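Local coordinates for protein ribulose bisphosphate carboxylase (Hyperthermus butylicus DSM 5456, PDB 6HUN) that probably catalyses the magnesium-dependent carboxylation of ribulose 1,5-bisphosphate to two molecules of 3-phosphoglycerate, serving AMP breakdown in this archaeon, at residues V344-H347 against T348-V351; E360-L363 against F364-E367; G181-P184 against E185-G188. All coordinates share one frame; numbering follows the deposited sequence.

Interaction 1 (V344-H347 against T348-V351); sequences VLEH and TRIV
The backbone from V344 to V351 is regular alpha-helix: T348 N donates to V344 O at 3.0 Å, R349 N and I350 N repeat the step to L345 O and E346 O, and V351 N lies farther from H347 O, at 3.3 Å. L345 O takes a second donor. T348 holds OG1 between its backbone N and carbonyl carbon (chi1 73°), which swings the hydroxyl back along the helix to donate to L345 O at 2.9 Å, on the same face of that carbonyl plane as R349 N. The methyl CG2 of T348 is turned to V344 instead and comes within 3.1 Å of V344 O. One turn apart, E346 and R349 run side by side and point the same way. R349 bends at chi3 (66°), bringing NH2 to E346 OE1 at 2.8 Å in a salt bridge whose hydrogen bond is weak because the N-H is badly aimed; the bond from NH2 to OE2 is weak too, being long. The carboxylate sits at the edge of the guanidinium, the two planes 54° apart, and stronger ties lie elsewhere: E346 also binds Y356 and K359, and R349 reaches R357 O. Elsewhere on the helix, H347 ND1 bonds V329 O, just beyond barrel strand 326-328, near the predicted substrate ligands R296 and H328. This is an i/i+3 ion pair on the helix that follows the sixth strand of the Rubisco TIM barrel.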
loop_
_atom_site.group_PDB
_atom_site.type_symbol
_atom_site.label_atom_id
_atom_site.label_comp_id
_atom_site.label_asym_id
_atom_site.label_seq_id
_atom_site.Cartn_x
_atom_site.Cartn_y
_atom_site.Cartn_z
ATOM N N VAL A 344 -1.626 -9.073 20.250
ATOM C CA VAL A 344 -1.236 -7.699 20.559
ATOM C C VAL A 344 0.038 -7.701 21.385
ATOM O O VAL A 344 0.904 -6.809 21.227
ATOM C CB VAL A 344 -2.369 -6.942 21.281
ATOM C CG1 VAL A 344 -1.861 -5.593 21.876
ATOM C CG2 VAL A 344 -3.511 -6.705 20.304
ATOM N N LEU A 345 0.179 -8.699 22.273
ATOM C CA LEU A 345 1.391 -8.780 23.097
ATOM C C LEU A 345 2.604 -9.152 22.249
ATOM O O LEU A 345 3.706 -8.651 22.490
ATOM C CB LEU A 345 1.228 -9.767 24.269
ATOM C CG LEU A 345 0.683 -9.201 25.584
ATOM C CD1 LEU A 345 -0.457 -8.208 25.315
ATOM C CD2 LEU A 345 0.187 -10.326 26.491
ATOM N N GLU A 346 2.428 -10.009 21.230
ATOM C CA GLU A 346 3.533 -10.295 20.315
ATOM C C GLU A 346 3.911 -9.069 19.488
ATOM O O GLU A 346 5.106 -8.828 19.244
ATOM C CB GLU A 346 3.171 -11.508 19.416
ATOM C CG GLU A 346 3.108 -12.801 20.266
ATOM C CD GLU A 346 4.377 -13.061 21.152
ATOM O OE1 GLU A 346 5.432 -13.370 20.573
ATOM O OE2 GLU A 346 4.355 -12.971 22.427
ATOM N N HIS A 347 2.916 -8.279 19.045
ATOM C CA HIS A 347 3.193 -7.006 18.358
ATOM C C HIS A 347 4.050 -6.072 19.202
ATOM O O HIS A 347 4.952 -5.408 18.683
ATOM C CB HIS A 347 1.934 -6.230 18.050
ATOM C CG HIS A 347 1.011 -6.888 17.080
ATOM N ND1 HIS A 347 -0.254 -6.397 16.834
ATOM C CD2 HIS A 347 1.157 -7.997 16.312
ATOM C CE1 HIS A 347 -0.848 -7.181 15.945
ATOM N NE2 HIS A 347 -0.017 -8.162 15.618
ATOM N N THR A 348 3.686 -5.901 20.471
ATOM C CA THR A 348 4.505 -5.018 21.320
ATOM C C THR A 348 5.902 -5.594 21.482
ATOM O O THR A 348 6.894 -4.856 21.435
ATOM C CB THR A 348 3.878 -4.817 22.729
ATOM O OG1 THR A 348 4.042 -6.007 23.501
ATOM C CG2 THR A 348 2.395 -4.430 22.629
ATOM N N ARG A 349 6.010 -6.925 21.608
ATOM C CA ARG A 349 7.350 -7.482 21.762
ATOM C C ARG A 349 8.190 -7.261 20.524
ATOM O O ARG A 349 9.363 -6.897 20.629
ATOM C CB ARG A 349 7.325 -8.985 22.089
ATOM C CG ARG A 349 6.835 -9.356 23.468
ATOM C CD ARG A 349 6.804 -10.902 23.601
ATOM N NE ARG A 349 8.171 -11.425 23.547
ATOM C CZ ARG A 349 8.566 -12.543 22.930
ATOM N NH1 ARG A 349 9.857 -12.876 22.968
ATOM N NH2 ARG A 349 7.697 -13.331 22.291
ATOM N N ILE A 350 7.613 -7.448 19.337
ATOM C CA ILE A 350 8.468 -7.333 18.151
ATOM C C ILE A 350 8.912 -5.876 17.892
ATOM O O ILE A 350 9.982 -5.653 17.325
ATOM C CB ILE A 350 7.787 -7.943 16.909
ATOM C CG1 ILE A 350 8.833 -8.130 15.761
ATOM C CG2 ILE A 350 6.574 -7.065 16.372
ATOM C CD1 ILE A 350 9.967 -9.144 16.140
ATOM N N VAL A 351 8.141 -4.867 18.298
ATOM C CA VAL A 351 8.580 -3.491 18.069
ATOM C C VAL A 351 9.445 -2.943 19.202
ATOM O O VAL A 351 10.193 -1.968 18.974
ATOM C CB VAL A 351 7.392 -2.530 17.792
ATOM C CG1 VAL A 351 6.513 -3.067 16.626
ATOM C CG2 VAL A 351 6.516 -2.331 19.038
#

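Interaction 2 (E360-L363 against F364-E367); sequences EGDL and FHLE
D362 grips the chain ahead of it with both carboxylate oxygens, one for the backbone and one for the H365 ring. OD1 accepts from F364 N at 3.0 Å, closing an Asx turn in which the N-H comes from above the carboxylate plane. OD2 presents its syn lone pair to H365 ND1 at 2.6 Å, an almost straight bond (176°) lying in the imidazole plane, although the ring stands 75° from the carboxylate. With CG anti to the backbone N (chi1 170°), the D362 side chain reaches forward to F364 and H365, and its OD1 also meets F364 CB at 3.5 Å, at the ring's edge. H365 is buried here; its NE2 bonds E343, and its ring meets that of F313. L363 and F364 turn outward from this polar clasp and rest against strands of the N-terminal domain, both touching L100. The opposite extreme is the start of the loop, where E360 and G361 are exposed and make no contact with 364-367. A water links the backbone indirectly, donating to L363 O at 2.6 Å and to H365 O at 3.0 Å, joining two carbonyls that cannot bond each other. With an acid at each nitrogen, the imidazole is fixed in rotation, and the two carboxylates D362 and E343 would be expected to favour its doubly protonated, cationic form.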
loop_
_atom_site.group_PDB
_atom_site.type_symbol
_atom_site.label_atom_id
_atom_site.label_comp_id
_atom_site.label_asym_id
_atom_site.label_seq_id
_atom_site.Cartn_x
_atom_site.Cartn_y
_atom_site.Cartn_z
ATOM N N GLU A 360 7.862 -21.150 22.933
ATOM C CA GLU A 360 8.069 -22.518 22.472
ATOM C C GLU A 360 6.823 -23.032 21.751
ATOM O O GLU A 360 5.697 -22.853 22.222
ATOM C CB GLU A 360 8.444 -23.415 23.664
ATOM C CG GLU A 360 8.088 -24.909 23.512
ATOM C CD GLU A 360 8.912 -25.662 22.444
ATOM O OE1 GLU A 360 9.390 -25.030 21.460
ATOM O OE2 GLU A 360 9.085 -26.897 22.621
ATOM N N GLY A 361 7.020 -23.598 20.562
ATOM C CA GLY A 361 5.909 -24.152 19.805
ATOM C C GLY A 361 5.126 -23.175 18.961
ATOM O O GLY A 361 4.193 -23.597 18.245
ATOM N N ASP A 362 5.434 -21.887 19.030
ATOM C CA ASP A 362 4.761 -20.912 18.178
ATOM C C ASP A 362 5.452 -20.920 16.815
ATOM O O ASP A 362 6.589 -20.459 16.695
ATOM C CB ASP A 362 4.790 -19.526 18.821
ATOM C CG ASP A 362 4.328 -18.423 17.873
ATOM O OD1 ASP A 362 3.557 -18.721 16.907
ATOM O OD2 ASP A 362 4.745 -17.238 18.089
ATOM N N LEU A 363 4.761 -21.400 15.777
ATOM C CA LEU A 363 5.360 -21.516 14.453
ATOM C C LEU A 363 5.051 -20.320 13.560
ATOM O O LEU A 363 5.620 -20.220 12.467
ATOM C CB LEU A 363 4.900 -22.812 13.785
ATOM C CG LEU A 363 5.277 -24.106 14.524
ATOM C CD1 LEU A 363 4.564 -25.257 13.874
ATOM C CD2 LEU A 363 6.792 -24.306 14.461
ATOM N N PHE A 364 4.213 -19.387 14.020
ATOM C CA PHE A 364 3.756 -18.274 13.201
ATOM C C PHE A 364 4.708 -17.079 13.221
ATOM O O PHE A 364 4.470 -16.100 12.506
ATOM C CB PHE A 364 2.383 -17.819 13.682
ATOM C CG PHE A 364 1.279 -18.749 13.291
ATOM C CD1 PHE A 364 0.950 -19.822 14.104
ATOM C CD2 PHE A 364 0.557 -18.535 12.127
ATOM C CE1 PHE A 364 -0.077 -20.694 13.749
ATOM C CE2 PHE A 364 -0.470 -19.393 11.767
ATOM C CZ PHE A 364 -0.784 -20.472 12.530
ATOM N N HIS A 365 5.756 -17.125 14.048
ATOM C CA HIS A 365 6.708 -16.035 14.158
ATOM C C HIS A 365 8.100 -16.654 14.176
ATOM O O HIS A 365 8.264 -17.834 14.505
ATOM C CB HIS A 365 6.511 -15.172 15.443
ATOM C CG HIS A 365 5.117 -14.667 15.629
ATOM N ND1 HIS A 365 4.245 -15.215 16.547
ATOM C CD2 HIS A 365 4.448 -13.655 15.028
ATOM C CE1 HIS A 365 3.082 -14.587 16.473
ATOM N NE2 HIS A 365 3.187 -13.622 15.582
ATOM N N LEU A 366 9.091 -15.846 13.850
ATOM C CA LEU A 366 10.477 -16.313 13.773
ATOM C C LEU A 366 11.327 -15.569 14.780
ATOM O O LEU A 366 10.995 -14.468 15.205
ATOM C CB LEU A 366 11.044 -16.068 12.365
ATOM C CG LEU A 366 10.352 -16.867 11.253
ATOM C CD1 LEU A 366 10.452 -16.182 9.889
ATOM C CD2 LEU A 366 10.962 -18.226 11.194
ATOM N N GLU A 367 12.443 -16.154 15.165
ATOM C CA GLU A 367 13.359 -15.437 16.049
ATOM C C GLU A 367 13.955 -14.265 15.267
ATOM O O GLU A 367 14.181 -14.386 14.064
ATOM C CB GLU A 367 14.408 -16.442 16.550
ATOM C CG GLU A 367 15.744 -15.896 16.851
ATOM C CD GLU A 367 16.686 -16.991 17.291
ATOM O OE1 GLU A 367 16.278 -17.871 18.095
ATOM O OE2 GLU A 367 17.830 -16.986 16.791
HETATM O O HOH W 1 8.209 -19.992 12.431
#

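Interaction 3 (G181-P184 against E185-G188); sequences GYTP and EEYG
T183 and E186 pair reciprocally in a capping box at the start of helix 184-196. T183 N donates to E186 OE1 at 3.0 Å along a nearly straight line (170°), meeting the oxygen from above the carboxylate plane. The return bond, E186 N to T183 OG1, is weak at 3.4 Å, so the carboxylate arm carries more of the box. E186 reaches back because its CG lies beside its own backbone N (chi1 -64°) and the chain beyond is extended. Its other oxygen, OE2, bonds S79 OG of the second subunit. The first helical bonds follow: Y187 N to T183 O at 2.8 Å, then G188 N to P184 O at 3.0 Å. Outward from this polar frame, Y182 CD1 packs on E186 CB at 3.7 Å, while Y182 CD2 meets the edge of the Y187 ring, 3.8 Å from Y187 CD2, the two side chains crossing at about a right angle. Their hydroxyls go separate ways, Y182 OH to K177 O, the backbone of a predicted catalytic lysine, and Y187 OH to D204, next to the predicted magnesium ligand D205. An alanine in place of E186 removes the carboxylate, which would probably leave T183 N and S79 OG of the second subunit without this partner and weaken the dimer contact here. T183 thus caps helix 184-196, and E186, whose negative charge should be favoured near the helix N-terminus, closes the box and joins the helix to the second subunit.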
loop_
_atom_site.group_PDB
_atom_site.type_symbol
_atom_site.label_atom_id
_atom_site.label_comp_id
_atom_site.label_asym_id
_atom_site.label_seq_id
_atom_site.Cartn_x
_atom_site.Cartn_y
_atom_site.Cartn_z
ATOM N N GLY A 181 -13.186 19.736 11.000
ATOM C CA GLY A 181 -14.211 20.773 11.075
ATOM C C GLY A 181 -13.776 22.091 11.706
ATOM O O GLY A 181 -14.539 23.060 11.711
ATOM N N TYR A 182 -12.560 22.133 12.247
ATOM C CA TYR A 182 -12.005 23.298 12.923
ATOM C C TYR A 182 -11.206 24.165 11.947
ATOM O O TYR A 182 -10.418 23.656 11.140
ATOM C CB TYR A 182 -11.101 22.845 14.084
ATOM C CG TYR A 182 -11.839 22.230 15.262
ATOM C CD1 TYR A 182 -12.714 23.002 16.022
ATOM C CD2 TYR A 182 -11.670 20.884 15.609
ATOM C CE1 TYR A 182 -13.399 22.465 17.094
ATOM C CE2 TYR A 182 -12.363 20.324 16.691
ATOM C CZ TYR A 182 -13.226 21.126 17.427
ATOM O OH TYR A 182 -13.938 20.636 18.512
ATOM N N THR A 183 -11.391 25.480 12.034
ATOM C CA THR A 183 -10.455 26.391 11.386
ATOM C C THR A 183 -9.130 26.387 12.155
ATOM O O THR A 183 -9.045 25.849 13.264
ATOM C CB THR A 183 -11.047 27.799 11.296
ATOM O OG1 THR A 183 -11.304 28.296 12.613
ATOM C CG2 THR A 183 -12.336 27.780 10.492
ATOM N N PRO A 184 -8.055 26.932 11.570
ATOM C CA PRO A 184 -6.801 27.002 12.332
ATOM C C PRO A 184 -6.983 27.657 13.692
ATOM O O PRO A 184 -6.551 27.079 14.700
ATOM C CB PRO A 184 -5.886 27.798 11.407
ATOM C CG PRO A 184 -6.366 27.423 10.023
ATOM C CD PRO A 184 -7.857 27.318 10.153
ATOM N N GLU A 185 -7.659 28.814 13.749
ATOM C CA GLU A 185 -7.891 29.482 15.033
ATOM C C GLU A 185 -8.590 28.537 16.004
ATOM O O GLU A 185 -8.126 28.343 17.137
ATOM C CB GLU A 185 -8.689 30.783 14.823
ATOM C CG GLU A 185 -10.032 30.586 14.085
ATOM C CD GLU A 185 -10.023 30.928 12.567
ATOM O OE1 GLU A 185 -10.880 31.732 12.132
ATOM O OE2 GLU A 185 -9.170 30.387 11.812
ATOM N N GLU A 186 -9.670 27.884 15.547
ATOM C CA GLU A 186 -10.447 27.011 16.423
ATOM C C GLU A 186 -9.631 25.804 16.868
ATOM O O GLU A 186 -9.602 25.469 18.056
ATOM C CB GLU A 186 -11.748 26.577 15.736
ATOM C CG GLU A 186 -12.708 27.738 15.431
ATOM C CD GLU A 186 -13.725 27.426 14.317
ATOM O OE1 GLU A 186 -13.709 26.289 13.768
ATOM O OE2 GLU A 186 -14.544 28.325 13.993
ATOM N N TYR A 187 -8.945 25.142 15.928
ATOM C CA TYR A 187 -8.081 24.019 16.297
ATOM C C TYR A 187 -7.037 24.399 17.352
ATOM O O TYR A 187 -6.695 23.584 18.218
ATOM C CB TYR A 187 -7.383 23.498 15.054
ATOM C CG TYR A 187 -6.946 22.062 15.134
ATOM C CD1 TYR A 187 -5.595 21.729 15.100
ATOM C CD2 TYR A 187 -7.879 21.032 15.213
ATOM C CE1 TYR A 187 -5.181 20.403 15.128
ATOM C CE2 TYR A 187 -7.462 19.696 15.230
ATOM C CZ TYR A 187 -6.107 19.406 15.207
ATOM O OH TYR A 187 -5.646 18.095 15.237
ATOM N N GLY A 188 -6.492 25.617 17.273
ATOM C CA GLY A 188 -5.469 26.018 18.223
ATOM C C GLY A 188 -5.994 26.171 19.645
ATOM O O GLY A 188 -5.306 25.816 20.606
#

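All three contacts are local and belong to the catalytic domain, but they sit in different settings. Interactions 1 and 3 are largely buried and involve helices flanking the TIM barrel, one within helix 339-352 and one at the start of helix 184-196, with centres 36 Å apart. Interaction 2 is partly buried, in an irregular loop against the N-terminal domain, remote from the predicted catalytic and ligand-binding residues. It touches interaction 1, E346 CG lying 4.2 Å from H365 CE1, whereas interaction 3 stands apart at the dimer interface. Chemistry follows place: an ion pair inside a helix, a histidine-carboxylate bond in a loop, and a capping box at a helix start.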